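Long-range contacts in 4-oxalocrotonate decarboxylase NahK (Pseudomonas putida, PDB 5D2K), which catalyses the metal-assisted decarboxylation of (3E)-2-oxohex-3-enedioate (4-oxalocrotonate) to 2-oxopent-4-enoate and carbon dioxide in the bacterial breakdown of naphthalene: residues I32-N37 with S151-F156; L16-H21 with Y48-E53; V97-V102 with G262-R267; P144-I149 with I254-Q259. The protein carries 1 engineered substitution. All coordinates share one frame; numbering follows the deposited sequence. Where two conformers were deposited one is given.

Contact 1: residues I32-N37 with S151-F156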
loop_
_atom_site.group_PDB
_atom_site.type_symbol
_atom_site.label_atom_id
_atom_site.label_comp_id
_atom_site.label_asym_id
_atom_site.label_seq_id
_atom_site.Cartn_x
_atom_site.Cartn_y
_atom_site.Cartn_z
ATOM N N ILE A 32 3.124 -2.225 18.788
ATOM C CA ILE A 32 3.348 -3.542 19.365
ATOM C C ILE A 32 4.751 -3.994 18.989
ATOM O O ILE A 32 5.395 -3.400 18.112
ATOM C CB ILE A 32 2.329 -4.594 18.869
ATOM C CG1 ILE A 32 2.321 -4.641 17.337
ATOM C CG2 ILE A 32 0.935 -4.310 19.432
ATOM C CD1 ILE A 32 1.493 -5.783 16.771
ATOM N N GLY A 33 5.232 -5.034 19.663
ATOM C CA GLY A 33 6.505 -5.629 19.303
ATOM C C GLY A 33 6.387 -6.410 18.009
ATOM O O GLY A 33 5.297 -6.897 17.677
ATOM N N LYS A 34 7.495 -6.530 17.276
ATOM C CA LYS A 34 7.556 -7.376 16.076
ATOM C C LYS A 34 7.063 -8.766 16.422
ATOM O O LYS A 34 7.522 -9.349 17.399
ATOM C CB LYS A 34 8.980 -7.472 15.525
ATOM C CG LYS A 34 9.436 -6.309 14.670
ATOM C CD LYS A 34 10.805 -6.596 14.068
ATOM C CE LYS A 34 11.809 -6.981 15.146
ATOM N NZ LYS A 34 13.202 -7.048 14.620
ATOM N N VAL A 35 6.134 -9.309 15.645
ATOM C CA VAL A 35 5.549 -10.584 16.048
ATOM C C VAL A 35 6.544 -11.734 15.857
ATOM O O VAL A 35 6.416 -12.772 16.494
ATOM C CB VAL A 35 4.226 -10.881 15.303
ATOM C CG1 VAL A 35 3.124 -9.949 15.813
ATOM C CG2 VAL A 35 4.395 -10.775 13.787
ATOM N N THR A 36 7.555 -11.533 15.020
ATOM C CA THR A 36 8.585 -12.553 14.853
ATOM C C THR A 36 9.486 -12.667 16.088
ATOM O O THR A 36 10.259 -13.614 16.202
ATOM C CB THR A 36 9.450 -12.280 13.621
ATOM O OG1 THR A 36 9.975 -10.948 13.683
ATOM C CG2 THR A 36 8.621 -12.433 12.345
ATOM N N ASN A 37 9.405 -11.714 17.011
ATOM C CA ASN A 37 10.092 -11.891 18.293
ATOM C C ASN A 37 9.508 -13.072 19.062
ATOM O O ASN A 37 10.243 -13.866 19.648
ATOM C CB ASN A 37 10.009 -10.623 19.150
ATOM C CG ASN A 37 10.951 -9.526 18.689
ATOM O OD1 ASN A 37 11.747 -9.706 17.762
ATOM N ND2 ASN A 37 10.860 -8.370 19.336
ATOM N N SER A 151 3.116 1.906 10.254
ATOM C CA SER A 151 3.419 0.591 10.806
ATOM C C SER A 151 3.000 0.507 12.261
ATOM O O SER A 151 3.245 1.436 13.030
ATOM C CB SER A 151 4.913 0.292 10.686
ATOM O OG SER A 151 5.229 -0.954 11.301
ATOM N N ARG A 152 2.370 -0.597 12.634
ATOM C CA ARG A 152 1.999 -0.781 14.031
ATOM C C ARG A 152 3.195 -1.255 14.874
ATOM O O ARG A 152 3.057 -1.446 16.074
ATOM C CB ARG A 152 0.813 -1.756 14.145
ATOM C CG ARG A 152 -0.569 -1.056 14.111
ATOM C CD ARG A 152 -0.784 -0.181 12.851
ATOM N NE ARG A 152 -0.786 -0.993 11.633
ATOM C CZ ARG A 152 -1.347 -0.632 10.481
ATOM N NH1 ARG A 152 -1.280 -1.460 9.434
ATOM N NH2 ARG A 152 -1.986 0.532 10.360
ATOM N N TYR A 153 4.367 -1.418 14.264
ATOM C CA TYR A 153 5.553 -1.805 15.033
ATOM C C TYR A 153 6.329 -0.587 15.483
ATOM O O TYR A 153 6.411 0.405 14.765
ATOM C CB TYR A 153 6.443 -2.749 14.218
ATOM C CG TYR A 153 5.687 -3.986 13.815
ATOM C CD1 TYR A 153 5.217 -4.877 14.770
ATOM C CD2 TYR A 153 5.410 -4.236 12.480
ATOM C CE1 TYR A 153 4.500 -6.001 14.402
ATOM C CE2 TYR A 153 4.695 -5.346 12.098
ATOM C CZ TYR A 153 4.244 -6.227 13.062
ATOM O OH TYR A 153 3.541 -7.328 12.655
ATOM N N GLU A 154 6.879 -0.675 16.695
ATOM C CA GLU A 154 7.553 0.451 17.329
ATOM C C GLU A 154 8.705 0.965 16.483
ATOM O O GLU A 154 9.439 0.182 15.876
ATOM C CB GLU A 154 8.065 0.066 18.723
ATOM C CG GLU A 154 8.839 1.183 19.413
ATOM C CD GLU A 154 9.125 0.893 20.870
ATOM O OE1 GLU A 154 8.800 -0.221 21.330
ATOM O OE2 GLU A 154 9.671 1.785 21.554
ATOM N N ASN A 155 8.830 2.291 16.454
ATOM C CA ASN A 155 9.863 3.008 15.712
ATOM C C ASN A 155 9.833 2.726 14.217
ATOM O O ASN A 155 10.847 2.885 13.533
ATOM C CB ASN A 155 11.249 2.687 16.275
ATOM C CG ASN A 155 11.687 3.681 17.334
ATOM O OD1 ASN A 155 11.395 3.514 18.521
ATOM N ND2 ASN A 155 12.384 4.730 16.907
ATOM N N PHE A 156 8.693 2.262 13.731
ATOM C CA PHE A 156 8.495 1.980 12.328
ATOM C C PHE A 156 9.580 1.059 11.832
ATOM O O PHE A 156 9.987 1.134 10.663
ATOM C CB PHE A 156 8.481 3.311 11.566
ATOM C CG PHE A 156 7.419 3.426 10.498
ATOM C CD1 PHE A 156 7.519 2.669 9.356
ATOM C CD2 PHE A 156 6.345 4.315 10.607
ATOM C CE1 PHE A 156 6.587 2.729 8.355
ATOM C CE2 PHE A 156 5.409 4.385 9.601
ATOM C CZ PHE A 156 5.509 3.574 8.500
HETATM O O HOH W 1 8.072 -2.901 17.691
#
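Tyr153 meets Ile32 through both backbone and side chain where the approach to the short helix 35-38 passes the loop after strand 139-149. A single beta bridge joins them: Ile32 N donates to Arg152 O at 2.8 Å. The return bond from Glu154 N to Ile32 O is weak, at 3.4 Å, and a water that accepts from the former and donates to the latter supplements it. From this bridge the tyrosine side chain runs along residues 32-35. Tyr153 CB passes 4.1 Å from Ile32 O, and CD1 brings the ring edge to the carbonyl oxygens of Ile32 and Gly33. Next, Tyr153 CE1 lies 3.5 Å from Gly33 O. The same Tyr153 CE1 is 3.8 Å from Ile32 CD1. At the tip, Tyr153 OH touches Val35 CG2 at 3.7 Å, the two side chains crossing at about a right angle, and gives its proton to Ser162 O in helix 160-165. A leucine here would probably leave Ser162 O without that donor and open a gap beside Val35. Carbonyl oxygens at a ring edge, methyl groups beside it and a bonded hydroxyl at its end together tie the N-terminal region to the loop that carries Phe156 of the 2-oxoadipate pocket.

Contact 2: residues L16-H21 with Y48-E53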
loop_
_atom_site.group_PDB
_atom_site.type_symbol
_atom_site.label_atom_id
_atom_site.label_comp_id
_atom_site.label_asym_id
_atom_site.label_seq_id
_atom_site.Cartn_x
_atom_site.Cartn_y
_atom_site.Cartn_z
ATOM N N LEU A 16 -5.444 -16.967 14.096
ATOM C CA LEU A 16 -6.628 -16.202 14.488
ATOM C C LEU A 16 -6.314 -15.200 15.591
ATOM O O LEU A 16 -6.750 -14.055 15.536
ATOM C CB LEU A 16 -7.752 -17.140 14.941
ATOM C CG LEU A 16 -8.162 -18.221 13.936
ATOM C CD1 LEU A 16 -9.354 -19.014 14.458
ATOM C CD2 LEU A 16 -8.456 -17.656 12.559
ATOM N N ALA A 17 -5.538 -15.626 16.585
ATOM C CA ALA A 17 -5.217 -14.754 17.705
ATOM C C ALA A 17 -4.216 -13.650 17.330
ATOM O O ALA A 17 -4.327 -12.510 17.819
ATOM C CB ALA A 17 -4.680 -15.595 18.869
ATOM N N LEU A 18 -3.253 -13.969 16.466
ATOM C CA LEU A 18 -2.294 -12.957 16.015
ATOM C C LEU A 18 -3.020 -11.894 15.203
ATOM O O LEU A 18 -2.724 -10.699 15.318
ATOM C CB LEU A 18 -1.167 -13.574 15.187
ATOM C CG LEU A 18 -0.004 -14.146 15.995
ATOM C CD1 LEU A 18 0.913 -14.976 15.116
ATOM C CD2 LEU A 18 0.767 -12.984 16.615
ATOM N N ALA A 19 -3.982 -12.320 14.390
ATOM C CA ALA A 19 -4.726 -11.355 13.584
ATOM C C ALA A 19 -5.478 -10.360 14.464
ATOM O O ALA A 19 -5.478 -9.154 14.192
ATOM C CB ALA A 19 -5.680 -12.073 12.661
ATOM N N GLU A 20 -6.103 -10.865 15.524
ATOM C CA GLU A 20 -6.785 -10.004 16.494
ATOM C C GLU A 20 -5.816 -9.023 17.170
ATOM O O GLU A 20 -6.089 -7.820 17.276
ATOM C CB GLU A 20 -7.489 -10.873 17.540
ATOM C CG GLU A 20 -8.187 -10.078 18.631
ATOM C CD GLU A 20 -8.827 -10.977 19.673
ATOM O OE1 GLU A 20 -8.152 -11.915 20.150
ATOM O OE2 GLU A 20 -10.004 -10.748 20.010
ATOM N N HIS A 21 -4.680 -9.546 17.616
ATOM C CA HIS A 21 -3.656 -8.750 18.290
ATOM C C HIS A 21 -3.128 -7.613 17.396
ATOM O O HIS A 21 -3.078 -6.433 17.793
ATOM C CB HIS A 21 -2.546 -9.711 18.724
ATOM C CG HIS A 21 -1.310 -9.047 19.236
ATOM N ND1 HIS A 21 -1.223 -8.510 20.503
ATOM C CD2 HIS A 21 -0.097 -8.867 18.662
ATOM C CE1 HIS A 21 -0.014 -8.007 20.679
ATOM N NE2 HIS A 21 0.690 -8.215 19.581
ATOM N N TYR A 48 1.063 -14.064 5.577
ATOM C CA TYR A 48 -0.058 -13.752 4.699
ATOM C C TYR A 48 -1.351 -14.391 5.225
ATOM O O TYR A 48 -2.426 -13.816 5.055
ATOM C CB TYR A 48 0.229 -14.177 3.252
ATOM C CG TYR A 48 1.007 -13.122 2.471
ATOM C CD1 TYR A 48 0.417 -11.899 2.126
ATOM C CD2 TYR A 48 2.331 -13.333 2.100
ATOM C CE1 TYR A 48 1.128 -10.926 1.417
ATOM C CE2 TYR A 48 3.047 -12.368 1.388
ATOM C CZ TYR A 48 2.437 -11.169 1.052
ATOM O OH TYR A 48 3.139 -10.199 0.361
ATOM N N ASP A 49 -1.250 -15.547 5.893
ATOM C CA ASP A 49 -2.417 -16.135 6.558
ATOM C C ASP A 49 -2.986 -15.143 7.571
ATOM O O ASP A 49 -4.201 -14.936 7.649
ATOM C CB ASP A 49 -2.065 -17.444 7.295
ATOM C CG ASP A 49 -1.892 -18.636 6.362
ATOM O OD1 ASP A 49 -2.202 -18.548 5.157
ATOM O OD2 ASP A 49 -1.449 -19.697 6.864
ATOM N N VAL A 50 -2.093 -14.540 8.354
ATOM C CA VAL A 50 -2.522 -13.564 9.339
ATOM C C VAL A 50 -3.152 -12.344 8.653
ATOM O O VAL A 50 -4.219 -11.893 9.062
ATOM C CB VAL A 50 -1.352 -13.138 10.249
ATOM C CG1 VAL A 50 -1.737 -11.955 11.137
ATOM C CG2 VAL A 50 -0.894 -14.318 11.104
ATOM N N GLN A 51 -2.506 -11.830 7.608
ATOM C CA GLN A 51 -3.044 -10.680 6.885
ATOM C C GLN A 51 -4.439 -10.946 6.321
ATOM O O GLN A 51 -5.346 -10.107 6.453
ATOM C CB GLN A 51 -2.116 -10.267 5.738
ATOM C CG GLN A 51 -2.582 -8.962 5.073
ATOM C CD GLN A 51 -1.858 -8.664 3.778
ATOM O OE1 GLN A 51 -2.451 -8.721 2.696
ATOM N NE2 GLN A 51 -0.578 -8.317 3.878
ATOM N N TRP A 52 -4.622 -12.106 5.687
ATOM C CA TRP A 52 -5.919 -12.410 5.102
ATOM C C TRP A 52 -6.975 -12.666 6.184
ATOM O O TRP A 52 -8.166 -12.459 5.955
ATOM C CB TRP A 52 -5.827 -13.606 4.141
ATOM C CG TRP A 52 -5.239 -13.270 2.790
ATOM C CD1 TRP A 52 -3.920 -13.206 2.471
ATOM C CD2 TRP A 52 -5.962 -12.970 1.580
ATOM N NE1 TRP A 52 -3.765 -12.886 1.138
ATOM C CE2 TRP A 52 -5.005 -12.731 0.572
ATOM C CE3 TRP A 52 -7.323 -12.871 1.258
ATOM C CZ2 TRP A 52 -5.362 -12.406 -0.744
ATOM C CZ3 TRP A 52 -7.680 -12.552 -0.053
ATOM C CH2 TRP A 52 -6.699 -12.318 -1.033
ATOM N N GLU A 53 -6.546 -13.087 7.374
ATOM C CA GLU A 53 -7.488 -13.221 8.475
ATOM C C GLU A 53 -7.911 -11.842 8.981
ATOM O O GLU A 53 -9.068 -11.650 9.338
ATOM C CB GLU A 53 -6.899 -14.068 9.608
ATOM C CG GLU A 53 -7.728 -14.117 10.891
ATOM C CD GLU A 53 -9.148 -14.641 10.755
ATOM O OE1 GLU A 53 -9.511 -15.264 9.725
ATOM O OE2 GLU A 53 -9.915 -14.430 11.727
HETATM O O HOH W 2 -9.285 -13.616 14.227
#
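Glu53 sets CG anti to its backbone N (chi1 172°) and then bends at chi2 (58°), a combination that folds its stem over Ala19 and swings the carboxylate alongside Leu16. One turn earlier, Val50 spreads its two methyls over neighbouring residues of the partner helix: CG1, anti to the backbone N, reaches Ala19, while CG2 turns to Leu18. These side chains make a helix-helix packing between helices 12-27 and 44-60, whose segment axes come within 8.5 Å of each other at an angle of 62°.

Ala19 is the closest point of the packing. Its CB lies 3.4 Å from Glu53 CG and 4.2 Å from Val50 CG1, a small methyl lodged between two residues of the facing helix. Nearby, Val50 CG2 stands 4.2 Å from Leu18 CB, while Leu16 CD2 approaches the Glu53 carboxylate obliquely, 3.6 Å from its CD.

The polar end of Glu53 is served separately. Its OE2 forms a salt bridge with Arg56 and accepts at 2.7 Å from a water that also donates to Leu16 O, 2.9 Å away. The methylene stem of the glutamate thus packs on Ala19 as a hydrophobic residue would, and the Leu16 methyl rests beside a carboxylate whose charge is held by an arginine of its own helix and a water; between the two segments the direct contacts are van der Waals, mostly of carbon.

Contact 3: residues V97-V102 with G262-R267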
loop_
_atom_site.group_PDB
_atom_site.type_symbol
_atom_site.label_atom_id
_atom_site.label_comp_id
_atom_site.label_asym_id
_atom_site.label_seq_id
_atom_site.Cartn_x
_atom_site.Cartn_y
_atom_site.Cartn_z
ATOM N N VAL A 97 -9.573 8.773 1.867
ATOM C CA VAL A 97 -9.593 10.202 2.185
ATOM C C VAL A 97 -9.799 10.963 0.874
ATOM O O VAL A 97 -9.175 10.637 -0.133
ATOM C CB VAL A 97 -8.259 10.642 2.856
ATOM C CG1 VAL A 97 -8.243 12.137 3.196
ATOM C CG2 VAL A 97 -7.975 9.799 4.100
ATOM N N PRO A 98 -10.689 11.968 0.875
ATOM C CA PRO A 98 -10.932 12.731 -0.351
ATOM C C PRO A 98 -9.812 13.740 -0.633
ATOM O O PRO A 98 -9.180 14.208 0.317
ATOM C CB PRO A 98 -12.251 13.449 -0.046
ATOM C CG PRO A 98 -12.189 13.699 1.404
ATOM C CD PRO A 98 -11.504 12.465 1.999
ATOM N N ASP A 99 -9.581 14.044 -1.907
ATOM C CA ASP A 99 -8.635 15.092 -2.310
ATOM C C ASP A 99 -8.932 16.364 -1.512
ATOM O O ASP A 99 -10.086 16.794 -1.421
ATOM C CB ASP A 99 -8.752 15.346 -3.818
ATOM C CG ASP A 99 -7.581 16.136 -4.400
ATOM O OD1 ASP A 99 -6.633 16.458 -3.665
ATOM O OD2 ASP A 99 -7.611 16.410 -5.621
ATOM N N GLY A 100 -7.891 16.933 -0.910
ATOM C CA GLY A 100 -8.018 18.146 -0.124
ATOM C C GLY A 100 -8.542 17.917 1.275
ATOM O O GLY A 100 -8.766 18.878 2.019
ATOM N N GLY A 101 -8.709 16.649 1.646
ATOM C CA GLY A 101 -9.287 16.283 2.925
ATOM C C GLY A 101 -8.394 16.451 4.141
ATOM O O GLY A 101 -7.198 16.725 4.034
ATOM N N VAL A 102 -8.997 16.280 5.309
ATOM C CA VAL A 102 -8.319 16.418 6.586
ATOM C C VAL A 102 -8.151 15.044 7.202
ATOM O O VAL A 102 -9.105 14.266 7.281
ATOM C CB VAL A 102 -9.105 17.327 7.547
ATOM C CG1 VAL A 102 -8.357 17.512 8.866
ATOM C CG2 VAL A 102 -9.356 18.666 6.895
ATOM N N GLY A 262 -2.431 17.203 -12.627
ATOM C CA GLY A 262 -2.872 17.991 -11.485
ATOM C C GLY A 262 -2.165 17.614 -10.193
ATOM O O GLY A 262 -1.004 17.213 -10.201
ATOM N N SER A 263 -2.867 17.739 -9.073
ATOM C CA SER A 263 -2.239 17.507 -7.783
ATOM C C SER A 263 -3.192 16.862 -6.794
ATOM O O SER A 263 -4.404 16.959 -6.942
ATOM C CB SER A 263 -1.707 18.819 -7.192
ATOM O OG SER A 263 -2.760 19.746 -6.995
ATOM N N VAL A 264 -2.612 16.199 -5.797
ATOM C CA VAL A 264 -3.332 15.613 -4.670
ATOM C C VAL A 264 -2.917 16.349 -3.406
ATOM O O VAL A 264 -1.724 16.536 -3.168
ATOM C CB VAL A 264 -3.018 14.103 -4.513
ATOM C CG1 VAL A 264 -3.807 13.499 -3.353
ATOM C CG2 VAL A 264 -3.293 13.358 -5.814
ATOM N N SER A 265 -3.874 16.782 -2.589
ATOM C CA SER A 265 -3.561 17.558 -1.387
ATOM C C SER A 265 -4.265 16.990 -0.165
ATOM O O SER A 265 -5.290 16.317 -0.293
ATOM C CB SER A 265 -3.966 19.029 -1.559
ATOM O OG SER A 265 -3.260 19.669 -2.605
ATOM N N ALA A 266 -3.736 17.295 1.013
ATOM C CA ALA A 266 -4.367 16.919 2.268
ATOM C C ALA A 266 -3.792 17.761 3.382
ATOM O O ALA A 266 -2.692 18.318 3.251
ATOM C CB ALA A 266 -4.170 15.440 2.566
ATOM N N ARG A 267 -4.538 17.875 4.470
ATOM C CA ARG A 267 -3.977 18.492 5.655
ATOM C C ARG A 267 -4.212 17.598 6.851
ATOM O O ARG A 267 -5.089 16.730 6.840
ATOM C CB ARG A 267 -4.548 19.892 5.886
ATOM C CG ARG A 267 -6.022 19.975 6.166
ATOM C CD ARG A 267 -6.339 21.411 6.601
ATOM N NE ARG A 267 -7.750 21.618 6.898
ATOM C CZ ARG A 267 -8.257 21.655 8.124
ATOM N NH1 ARG A 267 -9.556 21.849 8.295
ATOM N NH2 ARG A 267 -7.474 21.497 9.176
HETATM O O HOH W 3 -5.813 18.864 -4.641
#
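The guanidinium of Arg267 receives Val102 CG2 over one face, with the methyl 3.2 Å above its plane and displaced toward the rim, nearest to NE and CZ. The other flat group, the Asp99 carboxylate, is met by a backbone N-H: Ser265 N donates to OD1 at 3.0 Å, nearly along the C-O axis. Both lie where the outermost strand 101-103 of a five-strand mixed sheet runs parallel to strand 263-268, following a type II beta turn from Pro98 to Gly101.

The turn is closed by Gly101 N donating to Pro98 O at 2.8 Å. Its third residue, Gly100, has the positive phi (80°) that favours glycine there. Asp99 has CG anti to the backbone N (chi1 -165°), which carries its carboxylate across to the neighbouring strand and lets the turn begin the pairing ahead of the strand proper. Gly100 N then bonds to Ser265 O at 2.7 Å, coming from well above that carbonyl's plane. Regular pairing follows with Val102 opposite Arg267, their side chains on the same face of the sheet, where the arginine chain runs extended from CG to NE past the valine. The backbone bond of this pairing runs from Arg267 N to Gly101 O, 2.9 Å.

Contact 4: residues P144-I149 with I254-Q259. With MG (magnesium ion), chain C; OOG (2-oxoadipic acid), chain D.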
loop_
_atom_site.group_PDB
_atom_site.type_symbol
_atom_site.label_atom_id
_atom_site.label_comp_id
_atom_site.label_asym_id
_atom_site.label_seq_id
_atom_site.Cartn_x
_atom_site.Cartn_y
_atom_site.Cartn_z
ATOM N N PRO A 144 -3.919 9.365 -9.511
ATOM C CA PRO A 144 -2.899 9.879 -8.583
ATOM C C PRO A 144 -3.316 9.605 -7.143
ATOM O O PRO A 144 -4.456 9.900 -6.787
ATOM C CB PRO A 144 -2.873 11.377 -8.886
ATOM C CG PRO A 144 -3.230 11.449 -10.355
ATOM C CD PRO A 144 -4.332 10.389 -10.489
ATOM N N THR A 145 -2.429 9.006 -6.351
ATOM C CA THR A 145 -2.787 8.563 -5.005
ATOM C C THR A 145 -1.631 8.763 -4.036
ATOM O O THR A 145 -0.506 8.342 -4.314
ATOM C CB THR A 145 -3.173 7.061 -4.978
ATOM O OG1 THR A 145 -4.177 6.790 -5.959
ATOM C CG2 THR A 145 -3.703 6.644 -3.604
ATOM N N VAL A 146 -1.914 9.386 -2.893
ATOM C CA VAL A 146 -0.945 9.504 -1.814
ATOM C C VAL A 146 -1.302 8.506 -0.720
ATOM O O VAL A 146 -2.434 8.521 -0.223
ATOM C CB VAL A 146 -0.925 10.937 -1.230
ATOM C CG1 VAL A 146 0.029 11.034 -0.028
ATOM C CG2 VAL A 146 -0.499 11.926 -2.303
ATOM N N GLU A 147 -0.381 7.610 -0.370
ATOM C CA GLU A 147 -0.645 6.702 0.739
ATOM C C GLU A 147 -0.197 7.314 2.046
ATOM O O GLU A 147 0.814 7.991 2.097
ATOM C CB GLU A 147 0.058 5.350 0.573
ATOM C CG GLU A 147 -0.625 4.283 1.447
ATOM C CD GLU A 147 -0.061 2.872 1.321
ATOM O OE1 GLU A 147 0.965 2.663 0.641
ATOM O OE2 GLU A 147 -0.659 1.963 1.939
ATOM N N VAL A 148 -0.964 7.063 3.101
ATOM C CA VAL A 148 -0.485 7.285 4.461
ATOM C C VAL A 148 -0.160 5.921 5.029
ATOM O O VAL A 148 -1.065 5.095 5.191
ATOM C CB VAL A 148 -1.514 8.001 5.349
ATOM C CG1 VAL A 148 -0.891 8.304 6.725
ATOM C CG2 VAL A 148 -1.998 9.284 4.684
ATOM N N ILE A 149 1.119 5.668 5.303
ATOM C CA ILE A 149 1.499 4.409 5.935
ATOM C C ILE A 149 1.796 4.637 7.401
ATOM O O ILE A 149 2.172 5.737 7.810
ATOM C CB ILE A 149 2.707 3.740 5.256
ATOM C CG1 ILE A 149 3.885 4.705 5.156
ATOM C CG2 ILE A 149 2.300 3.162 3.893
ATOM C CD1 ILE A 149 5.194 4.014 4.736
ATOM N N ILE A 254 0.108 18.932 2.796
ATOM C CA ILE A 254 0.909 18.367 1.724
ATOM C C ILE A 254 0.225 18.569 0.385
ATOM O O ILE A 254 -1.006 18.660 0.294
ATOM C CB ILE A 254 1.209 16.858 1.976
ATOM C CG1 ILE A 254 -0.067 16.005 1.956
ATOM C CG2 ILE A 254 1.964 16.670 3.295
ATOM C CD1 ILE A 254 -0.293 15.269 0.653
ATOM N N THR A 255 1.042 18.676 -0.657
ATOM C CA THR A 255 0.558 18.699 -2.021
ATOM C C THR A 255 1.498 17.862 -2.857
ATOM O O THR A 255 2.706 18.103 -2.861
ATOM C CB THR A 255 0.497 20.119 -2.602
ATOM O OG1 THR A 255 -0.455 20.903 -1.871
ATOM C CG2 THR A 255 0.097 20.078 -4.073
ATOM N N VAL A 256 0.961 16.879 -3.564
ATOM C CA VAL A 256 1.790 16.096 -4.474
ATOM C C VAL A 256 1.373 16.384 -5.915
ATOM O O VAL A 256 0.221 16.181 -6.297
ATOM C CB VAL A 256 1.698 14.596 -4.186
ATOM C CG1 VAL A 256 2.584 13.838 -5.152
ATOM C CG2 VAL A 256 2.111 14.293 -2.741
ATOM N N ARG A 257 2.314 16.878 -6.713
ATOM C CA ARG A 257 2.024 17.273 -8.082
ATOM C C ARG A 257 2.400 16.154 -9.033
ATOM O O ARG A 257 3.504 15.600 -8.957
ATOM C CB ARG A 257 2.774 18.558 -8.449
ATOM C CG ARG A 257 2.542 19.686 -7.452
ATOM C CD ARG A 257 3.249 20.964 -7.868
ATOM N NE ARG A 257 3.105 21.966 -6.818
ATOM C CZ ARG A 257 2.006 22.686 -6.629
ATOM N NH1 ARG A 257 0.961 22.533 -7.430
ATOM N NH2 ARG A 257 1.953 23.561 -5.635
ATOM N N TYR A 258 1.462 15.818 -9.905
ATOM C CA TYR A 258 1.639 14.765 -10.888
ATOM C C TYR A 258 1.722 15.388 -12.260
ATOM O O TYR A 258 0.807 16.087 -12.671
ATOM C CB TYR A 258 0.473 13.766 -10.813
ATOM C CG TYR A 258 0.497 12.906 -9.567
ATOM C CD1 TYR A 258 0.132 13.430 -8.328
ATOM C CD2 TYR A 258 0.901 11.572 -9.624
ATOM C CE1 TYR A 258 0.165 12.648 -7.187
ATOM C CE2 TYR A 258 0.933 10.781 -8.487
ATOM C CZ TYR A 258 0.576 11.323 -7.273
ATOM O OH TYR A 258 0.609 10.532 -6.142
ATOM N N GLN A 259 2.843 15.162 -12.942
ATOM C CA GLN A 259 3.069 15.710 -14.279
ATOM C C GLN A 259 1.872 15.495 -15.208
ATOM O O GLN A 259 1.506 14.356 -15.516
ATOM C CB GLN A 259 4.328 15.084 -14.866
ATOM C CG GLN A 259 4.710 15.631 -16.227
ATOM C CD GLN A 259 5.682 14.732 -16.929
ATOM O OE1 GLN A 259 5.870 13.582 -16.535
ATOM N NE2 GLN A 259 6.303 15.238 -17.994
HETATM MG MG MG C . 2.666 2.454 -0.422
HETATM C C2 OOG D . 5.565 -0.883 4.177
HETATM C C3 OOG D . 4.642 -0.248 3.152
HETATM C C4 OOG D . 5.307 -0.189 1.792
HETATM C C6 OOG D . 5.185 1.193 -0.416
HETATM O O4 OOG D . 4.516 1.887 -1.217
HETATM O O3 OOG D . 6.404 0.968 -0.624
HETATM C C5 OOG D . 4.507 0.643 0.815
HETATM C C1 OOG D . 6.300 0.193 4.952
HETATM O O1 OOG D . 6.126 0.326 6.198
HETATM O O2 OOG D . 7.096 0.954 4.342
HETATM O O5 OOG D . 3.332 0.894 0.973
HETATM O O HOH W 4 1.790 1.083 -1.733
#
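Pro144 sets its CB over one face of the Tyr258 ring, its own ring tilted away, where two beta sheets of this fumarylacetoacetate-hydrolase-like domain pack face to face. Strand 139-149 belongs to the larger mixed sheet and strand 253-258 to the five-strand one; the axes of the two segments come within 8.6 Å, 146° between their directions, too far for strand pairing, so side chains bridge the gap. The proline CB stands 3.5 Å above the centroid of the tyrosine ring and almost on its normal, a CH-pi contact. CG of the proline reaches over the CG side of the same ring.

Further along, Val146 places its two methyls on different partners. Val146 CG2 meets Val256 CG2 at 3.6 Å as the two valines cross, and Val146 CG1, set anti to the backbone N, faces Ile254 CD1 at 4.3 Å. Val264 of the adjacent strand adds to this core, touching Pro144, Val146 and Tyr258.

Tyr258 OH lies 3.1 Å from Thr145 O and donates to Glu116 O, a backbone atom of one of the three glutamates on the magnesium ion. A leucine in place of Tyr258 would probably take the hydroxyl's bond from that carbonyl and the flat face from under Pro144.

Glu147, next to Val146, turns to the other side of the sheet, extended beyond CG. Its OE1 binds magnesium at 2.0 Å beside O4 and O5 of 2-oxoadipate, one water, and Glu114 and Glu116, completing six ligands, while OE2 forms a salt bridge with Lys69. Two residues on, Ile149 CD1 rests 3.6 Å from O2 of 2-oxoadipate.

Contacts 3 and 4 both reach the five-strand sheet: strands 263-268 and 253-258 are neighbours in it, and Val264 O lies 2.7 Å from Val256 N. They differ as edge differs from face. Contact 3, at the surface, is built largely from backbone bonds, with one carboxylate joining in, whereas contact 4 is buried and relies on apolar side chains beneath the metal site. Contact 2 is likewise buried, but joins helices on the opposite side of the chain's centre. Contact 1, partly buried, mixes backbone bonding with ring packing and touches both regions: Val35 CG1 is 3.9 Å from Leu18 CD2 of contact 2, and Phe156 CZ is 3.8 Å from Ile149 CD1 of contact 4.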